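Local coordinates for BluB-like flavoprotein (Clostridium difficile 630, PDB 3EO8), which binds flavin mononucleotide and is probably an oxidoreductase of the nitroreductase family, at residues V22-I27 and V49-R53; Q68-L72 and F86-V90; F96-V102 and M193-G197. All coordinates share one frame; numbering follows the deposited sequence. Where two conformers were deposited one is given.

Interaction 1: residues V22-I27 and V49-R53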
# COMPACT_ATOMS: atom_id res chain seq x y z
N VAL A 22 -11.90 21.43 -8.95
CA VAL A 22 -12.24 20.01 -9.04
C VAL A 22 -13.65 19.84 -8.49
O VAL A 22 -13.93 20.26 -7.36
CB VAL A 22 -11.27 19.17 -8.19
CG1 VAL A 22 -11.48 17.70 -8.48
CG2 VAL A 22 -9.83 19.61 -8.47
N SER A 23 -14.56 19.29 -9.30
CA SER A 23 -15.94 19.14 -8.83
C SER A 23 -16.08 18.08 -7.75
O SER A 23 -15.36 17.05 -7.75
CB SER A 23 -16.88 18.82 -10.00
OG SER A 23 -16.81 17.45 -10.31
N ASP A 24 -16.98 18.32 -6.81
CA ASP A 24 -17.29 17.33 -5.77
C ASP A 24 -17.73 15.98 -6.36
O ASP A 24 -17.32 14.92 -5.89
CB ASP A 24 -18.36 17.85 -4.82
CG ASP A 24 -17.86 18.91 -3.85
OD1 ASP A 24 -16.64 19.19 -3.76
OD2 ASP A 24 -18.72 19.49 -3.16
N GLU A 25 -18.57 16.04 -7.39
CA GLU A 25 -19.04 14.85 -8.10
C GLU A 25 -17.88 14.01 -8.62
O GLU A 25 -17.92 12.79 -8.56
CB GLU A 25 -20.00 15.23 -9.25
N ASP A 26 -16.83 14.66 -9.14
CA ASP A 26 -15.70 13.92 -9.67
C ASP A 26 -14.87 13.33 -8.53
O ASP A 26 -14.39 12.21 -8.60
CB ASP A 26 -14.80 14.82 -10.53
CG ASP A 26 -15.38 15.11 -11.92
OD1 ASP A 26 -16.29 14.41 -12.35
OD2 ASP A 26 -14.88 16.03 -12.58
N ILE A 27 -14.75 14.07 -7.45
CA ILE A 27 -13.99 13.59 -6.29
C ILE A 27 -14.70 12.38 -5.69
O ILE A 27 -14.08 11.41 -5.25
CB ILE A 27 -13.83 14.67 -5.21
CG1 ILE A 27 -12.98 15.85 -5.73
CG2 ILE A 27 -13.13 14.07 -3.98
CD1 ILE A 27 -13.08 17.11 -4.88
N VAL A 49 -11.09 12.58 3.82
CA VAL A 49 -11.59 13.88 4.23
C VAL A 49 -11.22 14.90 3.18
O VAL A 49 -10.06 15.18 2.96
CB VAL A 49 -11.02 14.30 5.60
CG1 VAL A 49 -11.57 15.67 6.04
CG2 VAL A 49 -11.36 13.24 6.63
N VAL A 50 -12.22 15.44 2.49
CA VAL A 50 -11.98 16.32 1.36
C VAL A 50 -12.07 17.80 1.74
O VAL A 50 -13.12 18.26 2.21
CB VAL A 50 -13.01 16.03 0.27
CG1 VAL A 50 -12.75 16.95 -0.92
CG2 VAL A 50 -12.92 14.58 -0.16
N ILE A 51 -10.98 18.54 1.55
CA ILE A 51 -10.92 19.92 1.97
C ILE A 51 -10.67 20.84 0.80
O ILE A 51 -9.72 20.64 0.06
CB ILE A 51 -9.80 20.14 3.01
CG1 ILE A 51 -10.05 19.31 4.24
CG2 ILE A 51 -9.69 21.61 3.42
CD1 ILE A 51 -8.81 19.10 5.10
N LYS A 52 -11.53 21.85 0.67
CA LYS A 52 -11.32 22.96 -0.24
C LYS A 52 -11.18 24.30 0.50
O LYS A 52 -10.84 25.32 -0.11
CB LYS A 52 -12.47 23.04 -1.26
CG LYS A 52 -12.45 21.94 -2.32
CD LYS A 52 -13.70 22.00 -3.20
CE LYS A 52 -13.80 20.86 -4.19
NZ LYS A 52 -14.99 21.08 -5.05
N ARG A 53 -11.42 24.28 1.81
CA ARG A 53 -11.41 25.52 2.59
C ARG A 53 -9.98 26.02 2.75
O ARG A 53 -9.15 25.37 3.38
CB ARG A 53 -12.08 25.31 3.95
CG ARG A 53 -12.50 26.60 4.64
CD ARG A 53 -12.75 26.40 6.13
NE ARG A 53 -13.90 25.55 6.41
CZ ARG A 53 -14.07 24.84 7.53
NH1 ARG A 53 -13.15 24.81 8.48
NH2 ARG A 53 -15.17 24.12 7.67
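K52 reaches from just past the end of strand 47-51 to the start of a helix and binds two oxygens there. Its NZ donates to the backbone V22 O at 2.7 Å, approaching almost in line with the carbonyl (170°), and forms a salt bridge to D24 OD1 at 2.8 Å. The ammonium meets the carboxylate from above, 47° out of its plane. Lysine suits the place because its chain, extended beyond CG, spans the gap, and NZ has hydrogens for both acceptors. Next to this polar grip, I27 CD1 meets K52 CE end to end at 3.9 Å, so the lysine's methylenes share in the apolar packing. I27 CG2 also lies 3.9 Å from V50 CG2, two buried branched side chains crossing.

The helix start is capped: S23 is its N-cap, and S23 OG accepts from D26 N at 3.0 Å. D24 follows in the first turn, where a negative charge would be expected to interact favourably with the helix dipole.

Farther out, V22 packs on P101 and V102. V49 and I51 bond through their backbones to L105 and L103 of strand 102-108, while V49 and V50 pair in parallel with a strand of the second subunit. F217 of that subunit packs on D24 and I27, so helix 24-35 and strand 47-51, outermost in its own chain, meet beside the dimer interface.

Interaction 2: residues Q68-L72 and F86-V90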
# COMPACT_ATOMS: atom_id res chain seq x y z
N GLN A 68 8.05 21.10 12.20
CA GLN A 68 9.34 21.16 11.47
C GLN A 68 10.37 22.02 12.17
O GLN A 68 11.53 21.64 12.28
CB GLN A 68 9.15 21.73 10.06
CG GLN A 68 10.42 21.81 9.25
CD GLN A 68 10.31 22.86 8.17
OE1 GLN A 68 9.51 23.80 8.29
NE2 GLN A 68 11.13 22.73 7.13
N GLN A 69 9.96 23.20 12.64
CA GLN A 69 10.91 24.09 13.26
C GLN A 69 11.48 23.53 14.57
O GLN A 69 12.65 23.75 14.86
CB GLN A 69 10.28 25.45 13.47
CG GLN A 69 9.99 26.19 12.18
CD GLN A 69 11.23 26.58 11.38
OE1 GLN A 69 12.28 26.90 11.93
NE2 GLN A 69 11.09 26.57 10.06
N GLU A 70 10.68 22.80 15.34
CA GLU A 70 11.16 22.16 16.55
C GLU A 70 12.27 21.18 16.23
O GLU A 70 13.26 21.09 16.98
CB GLU A 70 10.02 21.42 17.27
CG GLU A 70 8.87 22.29 17.70
CD GLU A 70 7.69 21.47 18.23
OE1 GLU A 70 7.83 20.22 18.35
OE2 GLU A 70 6.64 22.10 18.54
N ILE A 71 12.13 20.45 15.11
CA ILE A 71 13.17 19.54 14.64
C ILE A 71 14.41 20.32 14.15
O ILE A 71 15.52 20.01 14.55
CB ILE A 71 12.67 18.58 13.55
CG1 ILE A 71 11.52 17.70 14.08
CG2 ILE A 71 13.80 17.75 13.07
CD1 ILE A 71 10.67 16.98 12.99
N LEU A 72 14.20 21.35 13.33
CA LEU A 72 15.29 22.15 12.77
C LEU A 72 16.22 22.79 13.81
O LEU A 72 17.45 22.82 13.64
CB LEU A 72 14.73 23.23 11.81
CG LEU A 72 14.28 22.71 10.45
CD1 LEU A 72 13.54 23.80 9.68
CD2 LEU A 72 15.45 22.16 9.62
N PHE A 86 16.89 19.68 4.97
CA PHE A 86 15.49 19.48 5.44
C PHE A 86 14.59 20.71 5.19
O PHE A 86 13.42 20.56 4.82
CB PHE A 86 15.49 19.10 6.91
CG PHE A 86 14.16 18.64 7.45
CD1 PHE A 86 13.47 17.63 6.83
CD2 PHE A 86 13.65 19.17 8.62
CE1 PHE A 86 12.25 17.17 7.38
CE2 PHE A 86 12.47 18.71 9.16
CZ PHE A 86 11.77 17.72 8.52
N ARG A 87 15.14 21.91 5.35
CA ARG A 87 14.40 23.13 4.99
C ARG A 87 13.93 23.10 3.54
O ARG A 87 12.79 23.44 3.22
CB ARG A 87 15.30 24.36 5.21
CG ARG A 87 15.57 24.66 6.67
CD ARG A 87 16.51 25.88 6.94
NE ARG A 87 16.52 26.13 8.37
CZ ARG A 87 17.43 25.72 9.25
NH1 ARG A 87 18.56 25.12 8.89
NH2 ARG A 87 17.25 25.98 10.52
N LYS A 88 14.84 22.73 2.64
CA LYS A 88 14.52 22.72 1.20
C LYS A 88 13.52 21.61 0.94
O LYS A 88 12.58 21.78 0.17
CB LYS A 88 15.79 22.51 0.35
CG LYS A 88 15.51 22.60 -1.18
CD LYS A 88 16.79 22.47 -2.06
N PHE A 89 13.74 20.46 1.58
CA PHE A 89 12.87 19.30 1.37
C PHE A 89 11.39 19.60 1.73
O PHE A 89 10.47 19.28 0.97
CB PHE A 89 13.37 18.10 2.19
CG PHE A 89 12.43 16.96 2.19
CD1 PHE A 89 12.42 16.06 1.15
CD2 PHE A 89 11.49 16.82 3.21
CE1 PHE A 89 11.50 15.01 1.14
CE2 PHE A 89 10.60 15.77 3.20
CZ PHE A 89 10.60 14.88 2.16
N VAL A 90 11.17 20.21 2.89
CA VAL A 90 9.80 20.48 3.32
C VAL A 90 9.06 21.45 2.38
O VAL A 90 7.87 21.25 2.12
CB VAL A 90 9.75 20.91 4.76
CG1 VAL A 90 8.34 21.35 5.17
CG2 VAL A 90 10.25 19.76 5.60
O HOH W 1 11.21 24.65 4.97
O HOH W 2 14.87 26.95 11.77
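L72 wedges between F86 and R87, and Q68 reaches in beside it, where helices 54-75 and 80-93 run antiparallel (164° between the local axes) as a helical hairpin. The axes stand 11.4 Å apart, a spacing that large side chains bridge.

The van der Waals contacts gather round F86 and L72. L72 CD2 touches the F86 ring edge near the plane, 3.6 Å from F86 CD2, and the same methyl covers one face of the R87 guanidinium. L72 CD1 packs on R87 CG at 3.7 Å, so one forked leucine serves both an aromatic ring and the aliphatic part of an arginine. I71 CG2 makes a looser contact with F86 CE2. Q68 has CG anti to the backbone N (chi1 -180°), which carries the chain past the ring, CG lying 3.7 Å from F86 CE2, and rests NE2 against V90 CB at 3.3 Å, as packing and not a bond.

The polar links run through water. One water accepts from Q68 NE2 at 2.9 Å and donates to R87 O at 2.7 Å, giving the buried amide nitrogen one partner. A second donates to Q69 OE1 and accepts from R87 NH2, lying in the guanidinium plane. R87 is held chiefly by its salt bridge to D76, and also bonds N84.

Y168 packs on Q68, I71 and V90, while L119 and E118 of the second subunit pack on I71 and F86. With no direct hydrogen bond across, the two segments meet through packing and water bridges, so shape more than paired polar groups sets their fit.

Interaction 3: residues F96-V102 and M193-G197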
# COMPACT_ATOMS: atom_id res chain seq x y z
N PHE A 96 4.14 22.30 -0.85
CA PHE A 96 3.65 22.59 -2.21
C PHE A 96 2.18 22.26 -2.39
O PHE A 96 1.56 22.74 -3.34
CB PHE A 96 4.44 21.81 -3.27
CG PHE A 96 4.09 20.37 -3.30
CD1 PHE A 96 3.00 19.93 -4.04
CD2 PHE A 96 4.78 19.47 -2.52
CE1 PHE A 96 2.63 18.63 -4.04
CE2 PHE A 96 4.42 18.15 -2.51
CZ PHE A 96 3.33 17.72 -3.26
N TYR A 97 1.60 21.45 -1.52
CA TYR A 97 0.18 21.10 -1.64
C TYR A 97 -0.73 22.33 -1.66
O TYR A 97 -1.84 22.27 -2.18
CB TYR A 97 -0.29 20.13 -0.55
CG TYR A 97 -0.54 20.74 0.82
CD1 TYR A 97 -1.72 21.40 1.12
CD2 TYR A 97 0.38 20.62 1.82
CE1 TYR A 97 -1.96 21.97 2.37
CE2 TYR A 97 0.17 21.16 3.08
CZ TYR A 97 -1.00 21.85 3.35
OH TYR A 97 -1.21 22.43 4.61
N LEU A 98 -0.27 23.45 -1.09
CA LEU A 98 -1.07 24.65 -1.04
C LEU A 98 -1.33 25.21 -2.44
O LEU A 98 -2.21 26.02 -2.64
CB LEU A 98 -0.37 25.71 -0.21
CG LEU A 98 -0.33 25.38 1.29
CD1 LEU A 98 0.76 26.23 1.95
CD2 LEU A 98 -1.70 25.63 1.93
N LYS A 99 -0.54 24.74 -3.41
CA LYS A 99 -0.69 25.14 -4.81
C LYS A 99 -1.90 24.52 -5.47
O LYS A 99 -2.28 24.95 -6.57
CB LYS A 99 0.58 24.76 -5.58
CG LYS A 99 1.84 25.45 -5.07
CD LYS A 99 3.09 25.05 -5.85
CE LYS A 99 4.25 25.93 -5.40
NZ LYS A 99 5.59 25.49 -5.87
N ALA A 100 -2.49 23.49 -4.85
CA ALA A 100 -3.68 22.81 -5.37
C ALA A 100 -4.97 23.37 -4.77
O ALA A 100 -4.96 23.87 -3.65
CB ALA A 100 -3.58 21.32 -5.11
N PRO A 101 -6.09 23.26 -5.51
CA PRO A 101 -7.40 23.61 -5.01
C PRO A 101 -7.99 22.66 -3.98
O PRO A 101 -8.89 23.04 -3.26
CB PRO A 101 -8.26 23.64 -6.29
CG PRO A 101 -7.58 22.67 -7.23
CD PRO A 101 -6.12 22.77 -6.90
N VAL A 102 -7.50 21.43 -3.90
CA VAL A 102 -8.08 20.43 -3.00
C VAL A 102 -6.98 19.72 -2.24
O VAL A 102 -5.98 19.34 -2.83
CB VAL A 102 -8.90 19.37 -3.77
CG1 VAL A 102 -9.46 18.31 -2.82
CG2 VAL A 102 -9.99 20.03 -4.61
N MSE A 193 -1.73 12.32 2.71
CA MSE A 193 -2.52 13.34 2.04
C MSE A 193 -2.35 13.22 0.55
O MSE A 193 -1.41 12.59 0.04
CB MSE A 193 -2.16 14.76 2.48
CG MSE A 193 -1.78 14.88 3.94
SE MSE A 193 -1.64 16.68 4.62
CE MSE A 193 -0.07 17.32 3.72
N LEU A 194 -3.32 13.78 -0.16
CA LEU A 194 -3.26 13.93 -1.60
C LEU A 194 -3.46 15.40 -1.95
O LEU A 194 -4.45 16.04 -1.49
CB LEU A 194 -4.35 13.13 -2.26
CG LEU A 194 -4.22 11.63 -2.22
CD1 LEU A 194 -5.60 10.94 -2.41
CD2 LEU A 194 -3.25 11.24 -3.29
N ALA A 195 -2.53 15.95 -2.74
CA ALA A 195 -2.72 17.27 -3.36
C ALA A 195 -3.37 17.01 -4.71
O ALA A 195 -2.81 16.27 -5.53
CB ALA A 195 -1.37 18.02 -3.55
N LEU A 196 -4.52 17.63 -4.95
CA LEU A 196 -5.38 17.28 -6.07
C LEU A 196 -5.83 18.51 -6.84
O LEU A 196 -6.34 19.46 -6.27
CB LEU A 196 -6.62 16.53 -5.55
CG LEU A 196 -7.69 16.07 -6.54
CD1 LEU A 196 -7.13 15.01 -7.56
CD2 LEU A 196 -8.95 15.53 -5.76
N GLY A 197 -5.69 18.44 -8.16
CA GLY A 197 -6.06 19.55 -9.05
C GLY A 197 -5.90 19.21 -10.52
O GLY A 197 -5.62 18.08 -10.89
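V102 and L196 form an antiparallel hydrogen-bonded pair: L196 N donates to V102 O at 3.1 Å, whereas the return bond from V102 N to L196 O is weak (3.3 Å, 133°). Their side chains lie together on the same face of the sheet, CB to CB 4.1 Å, two branched residues well suited to a buried sheet surface. Just before the strand, P101 CD rests 3.4 Å from L196 O and close to G197, whose lack of a side chain permits the proline ring this approach.

The pairing joins strands 102-108 and 189-197, the two inner strands of the antiparallel sheet of this nitroreductase-family fold, and the short 3-10 segment 96-99 packs against residues 193-195. A195 is small enough to let this segment come close: its CB meets Y97 CB at 3.8 Å and F96 CE1 at 4.1 Å. In Y97, CG sits between the backbone N and the carbonyl carbon (chi1 78°), which turns the ring toward M193, a selenomethionine. M193 CE touches Y97 CD2 at 3.8 Å, and the selenium stands above the ring face at some distance, a Met-aromatic contact. Y97 OH bonds M57 O of helix 54-75, while F96, part of the FMN pocket, touches the flavin nucleotide and packs on C161 and FMN-binding R15.

How the interactions relate
Interaction 3 is the core contact, nearly all its touching residues buried around the two inner sheet strands and reaching the FMN through F96. Interaction 1 reaches the same sheet at strand 47-51, beside the dimer interface, and touches interaction 3 directly: K52 CG packs against P101 O and V102 CG2, and V22 CG2 against G197 CA. Interaction 2 is buried too, but between helices, about 17 Å from interaction 1 and 5 Å from interaction 3 at the nearest atoms. The chemistry follows the place: a salt bridge where the contact is partly exposed, side-chain packing with water bridges between the helices, backbone bonds in the sheet. Interactions 1 and 2 meet the second subunit, but interaction 3 does not.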